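Local coordinates for protein yciF (Escherichia coli, PDB 2GS4) that is a homodimeric stress protein of unconfirmed function, with a ferritin-like, rubrerythrin-related helical fold that probably binds metal, at residues Ala46-Glu49 / Glu50-Gln54; Thr146-Lys149 / Leu150-Ala154; Thr17-Ala20 / Glu21-Thr25; Gly128-Lys131 / Ala132-Leu136. One frame throughout, in Å; residues are numbered along the deposited sequence.

Interaction 1: residues Ala46-Glu49 / Glu50-Gln54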
ATOM      1  N   ALA A  46      21.669  -0.952  -8.322  1.00 24.49           N
ATOM      2  CA  ALA A  46      22.153  -1.578  -7.103  1.00 27.56           C
ATOM      3  C   ALA A  46      20.963  -2.145  -6.329  1.00 29.11           C
ATOM      4  O   ALA A  46      21.029  -3.260  -5.817  1.00 26.62           O
ATOM      5  CB  ALA A  46      22.905  -0.564  -6.244  1.00 24.42           C
ATOM      6  N   HIS A  47      19.869  -1.391  -6.255  1.00 23.51           N
ATOM      7  CA  HIS A  47      18.703  -1.870  -5.516  1.00 26.43           C
ATOM      8  C   HIS A  47      18.041  -3.047  -6.226  1.00 26.67           C
ATOM      9  O   HIS A  47      17.427  -3.903  -5.581  1.00 29.95           O
ATOM     10  CB  HIS A  47      17.678  -0.755  -5.316  1.00 24.47           C
ATOM     11  CG  HIS A  47      16.646  -1.075  -4.278  1.00 24.07           C
ATOM     12  ND1 HIS A  47      15.388  -0.518  -4.285  1.00 26.12           N
ATOM     13  CD2 HIS A  47      16.691  -1.895  -3.201  1.00 25.59           C
ATOM     14  CE1 HIS A  47      14.697  -0.984  -3.255  1.00 25.75           C
ATOM     15  NE2 HIS A  47      15.466  -1.820  -2.584  1.00 26.93           N
ATOM     16  N   LEU A  48      18.166  -3.091  -7.553  1.00 23.72           N
ATOM     17  CA  LEU A  48      17.597  -4.176  -8.341  1.00 22.08           C
ATOM     18  C   LEU A  48      18.275  -5.480  -7.923  1.00 25.93           C
ATOM     19  O   LEU A  48      17.626  -6.521  -7.798  1.00 22.86           O
ATOM     20  CB  LEU A  48      17.832  -3.936  -9.833  1.00 25.20           C
ATOM     21  CG  LEU A  48      17.639  -5.158 -10.739  1.00 30.73           C
ATOM     22  CD1 LEU A  48      16.301  -5.806 -10.436  1.00 32.18           C
ATOM     23  CD2 LEU A  48      17.726  -4.754 -12.205  1.00 31.09           C
ATOM     24  N   GLU A  49      19.584  -5.416  -7.718  1.00 25.48           N
ATOM     25  CA  GLU A  49      20.327  -6.598  -7.308  1.00 24.14           C
ATOM     26  C   GLU A  49      19.977  -6.974  -5.877  1.00 22.98           C
ATOM     27  O   GLU A  49      19.676  -8.131  -5.595  1.00 21.31           O
ATOM     28  CB  GLU A  49      21.822  -6.348  -7.459  1.00 23.12           C
ATOM     29  CG  GLU A  49      22.219  -6.107  -8.900  1.00 23.71           C
ATOM     30  CD  GLU A  49      21.682  -7.188  -9.816  1.00 33.86           C
ATOM     31  OE1 GLU A  49      21.423  -6.892 -11.002  1.00 44.41           O
ATOM     32  OE2 GLU A  49      21.520  -8.338  -9.350  1.00 44.61           O
ATOM     33  N   GLU A  50      19.987  -5.989  -4.981  1.00 23.08           N
ATOM     34  CA  GLU A  50      19.643  -6.218  -3.582  1.00 28.27           C
ATOM     35  C   GLU A  50      18.224  -6.804  -3.462  1.00 28.03           C
ATOM     36  O   GLU A  50      17.977  -7.634  -2.594  1.00 29.43           O
ATOM     37  CB  GLU A  50      19.790  -4.894  -2.797  1.00 33.53           C
ATOM     38  CG  GLU A  50      19.119  -4.822  -1.424  1.00 43.16           C
ATOM     39  CD  GLU A  50      19.316  -3.463  -0.749  1.00 36.93           C
ATOM     40  OE1 GLU A  50      18.333  -2.910  -0.207  1.00 47.78           O
ATOM     41  OE2 GLU A  50      20.457  -2.946  -0.755  1.00 45.39           O
ATOM     42  N   THR A  51      17.304  -6.392  -4.338  1.00 24.65           N
ATOM     43  CA  THR A  51      15.934  -6.905  -4.297  1.00 25.61           C
ATOM     44  C   THR A  51      15.870  -8.384  -4.687  1.00 26.86           C
ATOM     45  O   THR A  51      15.079  -9.143  -4.110  1.00 25.04           O
ATOM     46  CB  THR A  51      14.976  -6.081  -5.212  1.00 32.59           C
ATOM     47  OG1 THR A  51      14.884  -4.732  -4.729  1.00 28.68           O
ATOM     48  CG2 THR A  51      13.563  -6.691  -5.201  1.00 30.50           C
ATOM     49  N   HIS A  52      16.678  -8.793  -5.668  1.00 24.16           N
ATOM     50  CA  HIS A  52      16.694 -10.196  -6.056  1.00 27.29           C
ATOM     51  C   HIS A  52      17.216 -10.962  -4.843  1.00 29.44           C
ATOM     52  O   HIS A  52      16.758 -12.069  -4.544  1.00 27.80           O
ATOM     53  CB  HIS A  52      17.601 -10.433  -7.275  1.00 26.24           C
ATOM     54  CG  HIS A  52      16.877 -10.375  -8.585  1.00 30.14           C
ATOM     55  ND1 HIS A  52      17.110  -9.393  -9.528  1.00 32.99           N
ATOM     56  CD2 HIS A  52      15.904 -11.163  -9.100  1.00 34.47           C
ATOM     57  CE1 HIS A  52      16.309  -9.580 -10.561  1.00 33.47           C
ATOM     58  NE2 HIS A  52      15.566 -10.646 -10.326  1.00 35.91           N
ATOM     59  N   GLY A  53      18.162 -10.354  -4.132  1.00 28.02           N
ATOM     60  CA  GLY A  53      18.716 -10.992  -2.954  1.00 23.15           C
ATOM     61  C   GLY A  53      17.685 -11.112  -1.840  1.00 27.22           C
ATOM     62  O   GLY A  53      17.688 -12.082  -1.087  1.00 24.18           O
ATOM     63  N   GLN A  54      16.805 -10.120  -1.732  1.00 23.78           N
ATOM     64  CA  GLN A  54      15.778 -10.118  -0.700  1.00 22.97           C
ATOM     65  C   GLN A  54      14.725 -11.179  -0.985  1.00 21.83           C
ATOM     66  O   GLN A  54      14.136 -11.747  -0.053  1.00 23.80           O
ATOM     67  CB  GLN A  54      15.171  -8.705  -0.580  1.00 21.25           C
ATOM     68  CG  GLN A  54      16.214  -7.700  -0.081  1.00 21.94           C
ATOM     69  CD  GLN A  54      15.830  -6.241  -0.254  1.00 27.15           C
ATOM     70  OE1 GLN A  54      14.874  -5.913  -0.951  1.00 27.16           O
ATOM     71  NE2 GLN A  54      16.602  -5.352   0.370  1.00 27.09           N
TER

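Interaction 2: residues Thr146-Lys149 / Leu150-Ala154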
ATOM      1  N   THR A 146      18.954   1.872   1.810  1.00 24.86           N
ATOM      2  CA  THR A 146      18.646   2.237   0.436  1.00 26.63           C
ATOM      3  C   THR A 146      17.911   3.577   0.458  1.00 26.33           C
ATOM      4  O   THR A 146      18.176   4.454  -0.357  1.00 24.27           O
ATOM      5  CB  THR A 146      17.787   1.144  -0.256  1.00 29.40           C
ATOM      6  OG1 THR A 146      18.569  -0.049  -0.407  1.00 35.12           O
ATOM      7  CG2 THR A 146      17.304   1.603  -1.624  1.00 22.02           C
ATOM      8  N   ASP A 147      17.014   3.753   1.425  1.00 25.82           N
ATOM      9  CA  ASP A 147      16.280   5.002   1.529  1.00 25.13           C
ATOM     10  C   ASP A 147      17.224   6.172   1.847  1.00 30.55           C
ATOM     11  O   ASP A 147      17.094   7.242   1.256  1.00 28.01           O
ATOM     12  CB  ASP A 147      15.179   4.894   2.588  1.00 24.18           C
ATOM     13  CG  ASP A 147      14.014   5.831   2.311  1.00 34.00           C
ATOM     14  OD1 ASP A 147      13.879   6.285   1.151  1.00 29.49           O
ATOM     15  OD2 ASP A 147      13.225   6.103   3.239  1.00 36.33           O
ATOM     16  N   ILE A 148      18.178   5.974   2.758  1.00 24.39           N
ATOM     17  CA  ILE A 148      19.115   7.042   3.106  1.00 28.45           C
ATOM     18  C   ILE A 148      19.935   7.446   1.882  1.00 28.28           C
ATOM     19  O   ILE A 148      20.229   8.625   1.689  1.00 27.29           O
ATOM     20  CB  ILE A 148      20.060   6.612   4.260  1.00 33.31           C
ATOM     21  CG1 ILE A 148      19.283   6.628   5.582  1.00 31.86           C
ATOM     22  CG2 ILE A 148      21.265   7.570   4.344  1.00 29.23           C
ATOM     23  CD1 ILE A 148      19.866   5.752   6.671  1.00 32.43           C
ATOM     24  N   LYS A 149      20.301   6.470   1.058  1.00 26.46           N
ATOM     25  CA  LYS A 149      21.068   6.762  -0.144  1.00 29.09           C
ATOM     26  C   LYS A 149      20.203   7.593  -1.099  1.00 29.29           C
ATOM     27  O   LYS A 149      20.698   8.512  -1.744  1.00 32.39           O
ATOM     28  CB  LYS A 149      21.526   5.455  -0.803  1.00 30.96           C
ATOM     29  CG  LYS A 149      22.161   5.619  -2.187  1.00 42.58           C
ATOM     30  CD  LYS A 149      23.191   6.743  -2.242  1.00 46.88           C
ATOM     31  CE  LYS A 149      24.484   6.392  -1.524  1.00 68.50           C
ATOM     32  NZ  LYS A 149      24.260   5.993  -0.111  1.00 77.51           N
ATOM     33  N   LEU A 150      18.912   7.273  -1.181  1.00 28.38           N
ATOM     34  CA  LEU A 150      17.994   8.016  -2.048  1.00 29.53           C
ATOM     35  C   LEU A 150      17.874   9.459  -1.572  1.00 33.01           C
ATOM     36  O   LEU A 150      17.741  10.377  -2.379  1.00 34.39           O
ATOM     37  CB  LEU A 150      16.602   7.361  -2.067  1.00 30.03           C
ATOM     38  CG  LEU A 150      16.372   6.161  -2.993  1.00 24.51           C
ATOM     39  CD1 LEU A 150      14.962   5.620  -2.812  1.00 24.52           C
ATOM     40  CD2 LEU A 150      16.588   6.593  -4.434  1.00 25.45           C
ATOM     41  N   THR A 151      17.921   9.657  -0.259  1.00 33.34           N
ATOM     42  CA  THR A 151      17.829  11.005   0.289  1.00 34.11           C
ATOM     43  C   THR A 151      19.091  11.805  -0.025  1.00 35.73           C
ATOM     44  O   THR A 151      19.021  12.997  -0.323  1.00 45.13           O
ATOM     45  CB  THR A 151      17.615  10.987   1.812  1.00 29.85           C
ATOM     46  OG1 THR A 151      16.248  10.672   2.098  1.00 37.91           O
ATOM     47  CG2 THR A 151      17.963  12.340   2.415  1.00 31.24           C
ATOM     48  N   ASP A 152      20.246  11.147   0.051  1.00 34.03           N
ATOM     49  CA  ASP A 152      21.511  11.811  -0.249  1.00 28.58           C
ATOM     50  C   ASP A 152      21.445  12.258  -1.701  1.00 25.60           C
ATOM     51  O   ASP A 152      21.924  13.327  -2.063  1.00 27.90           O
ATOM     52  CB  ASP A 152      22.680  10.842  -0.067  1.00 36.21           C
ATOM     53  CG  ASP A 152      22.859  10.407   1.375  1.00 39.45           C
ATOM     54  OD1 ASP A 152      23.429   9.318   1.595  1.00 50.42           O
ATOM     55  OD2 ASP A 152      22.440  11.152   2.289  1.00 41.47           O
ATOM     56  N   LEU A 153      20.840  11.422  -2.537  1.00 27.92           N
ATOM     57  CA  LEU A 153      20.714  11.733  -3.950  1.00 25.14           C
ATOM     58  C   LEU A 153      19.741  12.880  -4.178  1.00 22.69           C
ATOM     59  O   LEU A 153      19.980  13.737  -5.020  1.00 26.23           O
ATOM     60  CB  LEU A 153      20.288  10.485  -4.726  1.00 29.50           C
ATOM     61  CG  LEU A 153      21.394   9.427  -4.691  1.00 29.63           C
ATOM     62  CD1 LEU A 153      20.921   8.142  -5.348  1.00 24.81           C
ATOM     63  CD2 LEU A 153      22.630   9.969  -5.388  1.00 43.29           C
ATOM     64  N   ALA A 154      18.650  12.913  -3.420  1.00 22.74           N
ATOM     65  CA  ALA A 154      17.691  14.001  -3.573  1.00 26.38           C
ATOM     66  C   ALA A 154      18.391  15.308  -3.221  1.00 27.95           C
ATOM     67  O   ALA A 154      18.245  16.308  -3.929  1.00 28.97           O
ATOM     68  CB  ALA A 154      16.484  13.791  -2.670  1.00 34.46           C
TER

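Interaction 3: residues Thr17-Ala20 / Glu21-Thr25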
ATOM      1  N   THR A  17       4.262  -9.351   0.254  1.00 24.56           N
ATOM      2  CA  THR A  17       5.587  -8.767   0.102  1.00 23.94           C
ATOM      3  C   THR A  17       6.389  -9.514  -0.975  1.00 23.84           C
ATOM      4  O   THR A  17       7.131  -8.890  -1.741  1.00 27.13           O
ATOM      5  CB  THR A  17       6.334  -8.744   1.458  1.00 23.07           C
ATOM      6  OG1 THR A  17       5.774  -7.712   2.283  1.00 24.02           O
ATOM      7  CG2 THR A  17       7.815  -8.484   1.271  1.00 20.34           C
ATOM      8  N   TYR A  18       6.222 -10.834  -1.058  1.00 23.52           N
ATOM      9  CA  TYR A  18       6.918 -11.626  -2.075  1.00 26.39           C
ATOM     10  C   TYR A  18       6.500 -11.053  -3.430  1.00 23.46           C
ATOM     11  O   TYR A  18       7.332 -10.789  -4.292  1.00 24.79           O
ATOM     12  CB  TYR A  18       6.502 -13.098  -1.999  1.00 27.07           C
ATOM     13  CG  TYR A  18       7.325 -14.042  -2.861  1.00 33.17           C
ATOM     14  CD1 TYR A  18       8.560 -14.520  -2.421  1.00 30.33           C
ATOM     15  CD2 TYR A  18       6.864 -14.462  -4.110  1.00 31.37           C
ATOM     16  CE1 TYR A  18       9.316 -15.393  -3.200  1.00 36.58           C
ATOM     17  CE2 TYR A  18       7.620 -15.341  -4.903  1.00 42.69           C
ATOM     18  CZ  TYR A  18       8.843 -15.799  -4.437  1.00 43.36           C
ATOM     19  OH  TYR A  18       9.593 -16.667  -5.197  1.00 46.41           O
ATOM     20  N   SER A  19       5.198 -10.849  -3.602  1.00 25.75           N
ATOM     21  CA  SER A  19       4.680 -10.292  -4.845  1.00 24.44           C
ATOM     22  C   SER A  19       5.260  -8.900  -5.098  1.00 24.34           C
ATOM     23  O   SER A  19       5.665  -8.594  -6.211  1.00 20.82           O
ATOM     24  CB  SER A  19       3.145 -10.237  -4.805  1.00 28.74           C
ATOM     25  OG  SER A  19       2.625  -9.394  -5.821  1.00 27.94           O
ATOM     26  N   ALA A  20       5.314  -8.069  -4.060  1.00 21.42           N
ATOM     27  CA  ALA A  20       5.841  -6.714  -4.187  1.00 23.17           C
ATOM     28  C   ALA A  20       7.285  -6.692  -4.685  1.00 23.18           C
ATOM     29  O   ALA A  20       7.636  -5.891  -5.542  1.00 25.16           O
ATOM     30  CB  ALA A  20       5.740  -5.992  -2.839  1.00 21.00           C
ATOM     31  N   GLU A  21       8.120  -7.561  -4.123  1.00 24.58           N
ATOM     32  CA  GLU A  21       9.526  -7.636  -4.510  1.00 22.79           C
ATOM     33  C   GLU A  21       9.642  -8.094  -5.963  1.00 19.13           C
ATOM     34  O   GLU A  21      10.474  -7.590  -6.723  1.00 22.97           O
ATOM     35  CB  GLU A  21      10.271  -8.610  -3.577  1.00 24.88           C
ATOM     36  CG  GLU A  21      10.260  -8.183  -2.107  1.00 23.35           C
ATOM     37  CD  GLU A  21      11.156  -6.980  -1.829  1.00 27.32           C
ATOM     38  OE1 GLU A  21      11.393  -6.174  -2.757  1.00 29.13           O
ATOM     39  OE2 GLU A  21      11.617  -6.832  -0.675  1.00 30.99           O
ATOM     40  N   LYS A  22       8.788  -9.043  -6.330  1.00 19.62           N
ATOM     41  CA  LYS A  22       8.735  -9.608  -7.675  1.00 21.22           C
ATOM     42  C   LYS A  22       8.472  -8.473  -8.672  1.00 26.39           C
ATOM     43  O   LYS A  22       9.171  -8.317  -9.670  1.00 25.50           O
ATOM     44  CB  LYS A  22       7.591 -10.621  -7.754  1.00 25.21           C
ATOM     45  CG  LYS A  22       7.879 -11.867  -8.560  1.00 49.85           C
ATOM     46  CD  LYS A  22       8.680 -12.881  -7.763  1.00 51.80           C
ATOM     47  CE  LYS A  22       9.083 -14.046  -8.653  1.00 76.95           C
ATOM     48  NZ  LYS A  22      10.158 -14.867  -8.043  1.00 51.80           N
ATOM     49  N   GLN A  23       7.446  -7.679  -8.384  1.00 24.92           N
ATOM     50  CA  GLN A  23       7.085  -6.556  -9.236  1.00 22.25           C
ATOM     51  C   GLN A  23       8.198  -5.525  -9.182  1.00 21.76           C
ATOM     52  O   GLN A  23       8.552  -4.929 -10.202  1.00 23.12           O
ATOM     53  CB  GLN A  23       5.781  -5.910  -8.754  1.00 22.58           C
ATOM     54  CG  GLN A  23       4.604  -6.860  -8.642  1.00 22.42           C
ATOM     55  CD  GLN A  23       3.349  -6.160  -8.149  1.00 23.38           C
ATOM     56  OE1 GLN A  23       2.946  -5.137  -8.691  1.00 20.32           O
ATOM     57  NE2 GLN A  23       2.730  -6.708  -7.116  1.00 24.67           N
ATOM     58  N   LEU A  24       8.769  -5.314  -7.998  1.00 22.26           N
ATOM     59  CA  LEU A  24       9.823  -4.321  -7.887  1.00 24.76           C
ATOM     60  C   LEU A  24      11.008  -4.622  -8.825  1.00 29.47           C
ATOM     61  O   LEU A  24      11.564  -3.698  -9.418  1.00 27.00           O
ATOM     62  CB  LEU A  24      10.284  -4.184  -6.432  1.00 28.31           C
ATOM     63  CG  LEU A  24      10.901  -2.826  -6.044  1.00 38.49           C
ATOM     64  CD1 LEU A  24      10.028  -1.672  -6.541  1.00 38.52           C
ATOM     65  CD2 LEU A  24      11.063  -2.742  -4.535  1.00 28.07           C
ATOM     66  N   THR A  25      11.368  -5.900  -8.993  1.00 27.31           N
ATOM     67  CA  THR A  25      12.489  -6.263  -9.881  1.00 28.85           C
ATOM     68  C   THR A  25      12.346  -5.661 -11.277  1.00 28.30           C
ATOM     69  O   THR A  25      13.294  -5.069 -11.800  1.00 31.40           O
ATOM     70  CB  THR A  25      12.661  -7.805 -10.037  1.00 27.24           C
ATOM     71  OG1 THR A  25      11.462  -8.377 -10.567  1.00 31.86           O
ATOM     72  CG2 THR A  25      12.995  -8.457  -8.695  1.00 28.84           C
TER

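Interaction 4: residues Gly128-Lys131 / Ala132-Leu136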
ATOM      1  N   GLY A 128       7.319 -16.469  17.445  1.00 29.58           N
ATOM      2  CA  GLY A 128       8.381 -17.367  17.858  1.00 36.96           C
ATOM      3  C   GLY A 128       9.253 -17.868  16.722  1.00 44.17           C
ATOM      4  O   GLY A 128       9.949 -18.871  16.880  1.00 36.30           O
ATOM      5  N   TYR A 129       9.205 -17.196  15.571  1.00 34.54           N
ATOM      6  CA  TYR A 129      10.037 -17.590  14.431  1.00 47.08           C
ATOM      7  C   TYR A 129      11.319 -16.774  14.480  1.00 35.49           C
ATOM      8  O   TYR A 129      11.461 -15.775  13.778  1.00 39.08           O
ATOM      9  CB  TYR A 129       9.335 -17.331  13.094  1.00 36.79           C
ATOM     10  CG  TYR A 129       7.997 -18.007  12.955  1.00 33.02           C
ATOM     11  CD1 TYR A 129       7.657 -19.084  13.767  1.00 40.79           C
ATOM     12  CD2 TYR A 129       7.056 -17.555  12.029  1.00 34.06           C
ATOM     13  CE1 TYR A 129       6.417 -19.693  13.672  1.00 38.62           C
ATOM     14  CE2 TYR A 129       5.809 -18.156  11.924  1.00 38.24           C
ATOM     15  CZ  TYR A 129       5.495 -19.225  12.753  1.00 38.66           C
ATOM     16  OH  TYR A 129       4.256 -19.819  12.685  1.00 45.48           O
ATOM     17  N   ARG A 130      12.248 -17.224  15.313  1.00 36.09           N
ATOM     18  CA  ARG A 130      13.529 -16.563  15.525  1.00 40.91           C
ATOM     19  C   ARG A 130      14.344 -16.281  14.258  1.00 33.54           C
ATOM     20  O   ARG A 130      14.712 -15.138  13.993  1.00 29.65           O
ATOM     21  CB  ARG A 130      14.365 -17.404  16.491  1.00 41.31           C
ATOM     22  CG  ARG A 130      15.622 -16.739  16.999  1.00 53.20           C
ATOM     23  CD  ARG A 130      16.658 -17.784  17.382  1.00 76.68           C
ATOM     24  NE  ARG A 130      17.133 -18.517  16.210  1.00 70.93           N
ATOM     25  CZ  ARG A 130      16.819 -19.777  15.924  1.00 70.68           C
ATOM     26  NH1 ARG A 130      16.023 -20.469  16.729  1.00 56.56           N
ATOM     27  NH2 ARG A 130      17.299 -20.347  14.826  1.00 69.05           N
ATOM     28  N   LYS A 131      14.632 -17.318  13.479  1.00 35.42           N
ATOM     29  CA  LYS A 131      15.423 -17.155  12.263  1.00 34.27           C
ATOM     30  C   LYS A 131      14.739 -16.214  11.280  1.00 32.33           C
ATOM     31  O   LYS A 131      15.398 -15.422  10.602  1.00 37.11           O
ATOM     32  CB  LYS A 131      15.667 -18.514  11.603  1.00 36.29           C
ATOM     33  CG  LYS A 131      16.496 -18.434  10.343  1.00 40.73           C
ATOM     34  CD  LYS A 131      16.986 -19.800   9.913  1.00 68.50           C
ATOM     35  CE  LYS A 131      17.832 -19.675   8.662  1.00 52.82           C
ATOM     36  NZ  LYS A 131      18.927 -18.686   8.857  1.00 52.29           N
ATOM     37  N   ALA A 132      13.418 -16.301  11.197  1.00 30.03           N
ATOM     38  CA  ALA A 132      12.675 -15.435  10.296  1.00 29.16           C
ATOM     39  C   ALA A 132      12.838 -13.978  10.732  1.00 32.28           C
ATOM     40  O   ALA A 132      13.176 -13.126   9.914  1.00 32.05           O
ATOM     41  CB  ALA A 132      11.201 -15.830  10.274  1.00 25.32           C
ATOM     42  N   ALA A 133      12.623 -13.692  12.015  1.00 27.61           N
ATOM     43  CA  ALA A 133      12.751 -12.317  12.502  1.00 30.03           C
ATOM     44  C   ALA A 133      14.112 -11.713  12.171  1.00 31.75           C
ATOM     45  O   ALA A 133      14.206 -10.560  11.753  1.00 32.14           O
ATOM     46  CB  ALA A 133      12.516 -12.268  14.005  1.00 27.91           C
ATOM     47  N   LYS A 134      15.166 -12.498  12.366  1.00 34.44           N
ATOM     48  CA  LYS A 134      16.521 -12.039  12.104  1.00 31.30           C
ATOM     49  C   LYS A 134      16.678 -11.698  10.628  1.00 26.62           C
ATOM     50  O   LYS A 134      17.265 -10.676  10.273  1.00 30.49           O
ATOM     51  CB  LYS A 134      17.527 -13.125  12.497  1.00 33.05           C
ATOM     52  CG  LYS A 134      17.221 -13.829  13.816  1.00 58.10           C
ATOM     53  CD  LYS A 134      17.258 -12.892  15.025  1.00 67.43           C
ATOM     54  CE  LYS A 134      15.873 -12.377  15.413  1.00 63.52           C
ATOM     55  NZ  LYS A 134      14.929 -13.459  15.827  1.00 56.52           N
ATOM     56  N   LEU A 135      16.153 -12.564   9.769  1.00 29.23           N
ATOM     57  CA  LEU A 135      16.238 -12.351   8.335  1.00 29.61           C
ATOM     58  C   LEU A 135      15.455 -11.130   7.899  1.00 31.66           C
ATOM     59  O   LEU A 135      15.935 -10.325   7.113  1.00 24.78           O
ATOM     60  CB  LEU A 135      15.709 -13.568   7.590  1.00 24.52           C
ATOM     61  CG  LEU A 135      16.557 -14.813   7.806  1.00 26.23           C
ATOM     62  CD1 LEU A 135      15.858 -16.003   7.197  1.00 29.48           C
ATOM     63  CD2 LEU A 135      17.938 -14.601   7.197  1.00 32.50           C
ATOM     64  N   LEU A 136      14.235 -11.006   8.406  1.00 23.72           N
ATOM     65  CA  LEU A 136      13.402  -9.880   8.037  1.00 25.85           C
ATOM     66  C   LEU A 136      14.001  -8.559   8.508  1.00 24.18           C
ATOM     67  O   LEU A 136      13.848  -7.539   7.834  1.00 23.05           O
ATOM     68  CB  LEU A 136      11.986 -10.079   8.586  1.00 25.58           C
ATOM     69  CG  LEU A 136      11.258 -11.286   7.978  1.00 26.92           C
ATOM     70  CD1 LEU A 136      10.117 -11.700   8.885  1.00 30.91           C
ATOM     71  CD2 LEU A 136      10.753 -10.947   6.577  1.00 29.53           C
TER

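Interaction 1: residues Ala46-Glu49 / Glu50-Gln54
His47 and Thr51 meet one turn apart on helix 38-63 in a local i to i+4 contact, on the side of that helix which faces helices 6-33 and 130-159 of the ferritin-like bundle. His47 O takes two bonds, one from Thr51 N and one from Thr51 OG1, both 2.8 Å long, which reach the oxygen from opposite faces of its carbonyl plane. The hydroxyl can do this because OG1 lies beside its own backbone N (chi1 -64°), a placement that suits threonine inside a helix. Thr51 OG1 also sits over one face of the His47 ring, 3.7 Å from His47 NE2 and offset toward the rim. Glu50 brings OE1 to 3.6 Å from His47 CD2, its carboxylate steeply turned against the ring. The polar ends of His47, Glu50 and Gln54 are engaged by helix 130-159: His47 NE2 hydrogen-bonds to Glu143, Glu50 OE1 to Thr146, and Gln54 NE2 to Glu143 and Glu142. On the outer side, His52 ND1 makes a weak 3.4 Å bond to Leu48 O. Replacing His47 by an alanine removes the ring, which would probably leave Glu143 OE1 without this partner and open a gap above Thr51 OG1. The chemistry implies a polar interior network in which the helix backbone settles the hydroxyl and the imidazole reaches another helix.

Interaction 2: residues Thr146-Lys149 / Leu150-Ala154
Lys149, Asp152 and Leu153 meet on consecutive turns of helix 130-159, the last long helix of the ferritin-like bundle. Regular i to i+4 backbone bonds carry the turn, such as Leu153 N to Lys149 O at 3.0 Å and Asp152 N to Ile148 O at 3.0 Å. Here the side toward helix 95-126 is partly apolar. Leucine suits positions 150 and 153, where the side chains are buried: Leu150 rests on Ala106 and Leu153 on Ile103, both of helix 95-126, and Leu153 also touches Ala43 of helix 38-63. At the edge of that apolar side, Lys149 passes obliquely by Leu153, with Lys149 CD 4.1 Å from Leu153 CG. Lys149 has CG anti to its backbone N (chi1 171°), and bends at the next three torsions fold the chain round until the ammonium approaches Asp152. Thus the lysine offers a methylene to the leucine and its charge to the aspartate, which suits a residue at the solvent boundary. Beside it, Ile148 and Asp152 run side by side in the same direction, CG2 of Ile148 lying 3.9 Å from Asp152 OD1. That same carboxylate oxygen receives the lysine in a long salt bridge, with Lys149 NZ 3.8 Å from Asp152 OD1, the two side chains crossing nearly at right angles.

Interaction 3: residues Thr17-Ala20 / Glu21-Thr25
Ser19 and Gln23 are joined by a side-chain hydrogen bond: Gln23 NE2 gives a hydrogen to Ser19 OG over 3.0 Å, with the hydroxyl oxygen close to the amide plane and an N-H...O angle of 146°. Both lie on helix 6-33, the first long helix of the ferritin-like bundle, and both residues are buried. Outside partners satisfy them further, since Ser19 OG is also bonded to Cys75 N and Gln23 NE2 to Cys75 O, so the pair fastens the chain just before helix 76-89 onto this helix. A short hydroxyl and a long amide suit the task because they span one turn and still meet the incoming backbone. Ser19 OG lies anti to the backbone N and beside the carbonyl carbon (chi1 165°), pointing along the helix toward the turn that carries Gln23.

Further round, Tyr18 and Lys22 run side by side, pointing the same way; Tyr18 also rests on Ile58 of helix 38-63. Their polar ends make only a weak bond, Lys22 NZ to Tyr18 OH at 3.4 Å, while Lys22 CD approaches the ring obliquely. On the inward side, Glu21 bends at chi2 and its OE2 is hydrogen-bonded to Tyr117 of helix 95-126; the small Ala20 lets Met78 of helix 76-89 come close. Thr17 and Glu21 point the same way, and the packing between them is a methyl on a methylene, Thr17 CG2 lying 4.2 Å from Glu21 CG.

Interaction 4: residues Gly128-Lys131 / Ala132-Leu136
Tyr129 and Ala132 make the closest apolar side-chain contact here, Tyr129 CB to Ala132 CB at 3.7 Å, where helix 130-159 begins. Next, Lys131 crosses Leu135 at an oblique angle, Lys131 CG lying 4.0 Å from Leu135 CD1. The lysine suits this border because its CG methylene borders the leucine while its chain runs on, extended until a bend at chi4, to a charged end at the surface. Leu135 itself has CG beside its own backbone N (chi1 -65°), which lays the branch back along the preceding turn, with Leu135 CG 3.1 Å from Lys131 O. Its buried end also packs against Arg57, Gln60 and Val61 of helix 38-63, so an alanine here would probably open a gap against that helix and leave the Lys131 CG methylene without its neighbour.

The backbone pattern is that of a tight helix-to-helix junction in the ferritin-like bundle. Gly128 ends the preceding helix 95-126 in a Schellman motif, and at its positive phi (81°) a side chain would run into the carbonyl oxygen of the residue before. Tyr129 then takes the N-cap position of the next helix.

Among the polar contacts, Tyr129 O accepts the first i to i+4 bond, from Ala133 N at 3.0 Å and nearly straight (167°), and Leu135 N reaches Lys131 O at 3.1 Å. The tyrosine ring leads away from the helix start, and its OH is hydrogen-bonded to Glu7 and Asn67. Lys134 curls back over the Arg130 carbonyl, but that oxygen is crowded in the model and the approach of NZ to it is doubtful.

In the fold
From the N terminus the order is interaction 3 on helix 6-33, interaction 1 on helix 38-63, interaction 4 at the start of helix 130-159 and interaction 2 further along it. Each is local to one helix and closes no long loop; they follow in series, and none nests in or crosses another. Interactions 3 and 1 touch across neighbouring helices, Thr51 CG2 lying 3.3 Å from Glu21 OE1. Interaction 1 in turn meets interaction 2, with His47 CG 3.8 Å from Thr146 CG2, tying helix 38-63 to helix 130-159. Interaction 4 stands apart, its centre about 27 Å from that of interaction 2.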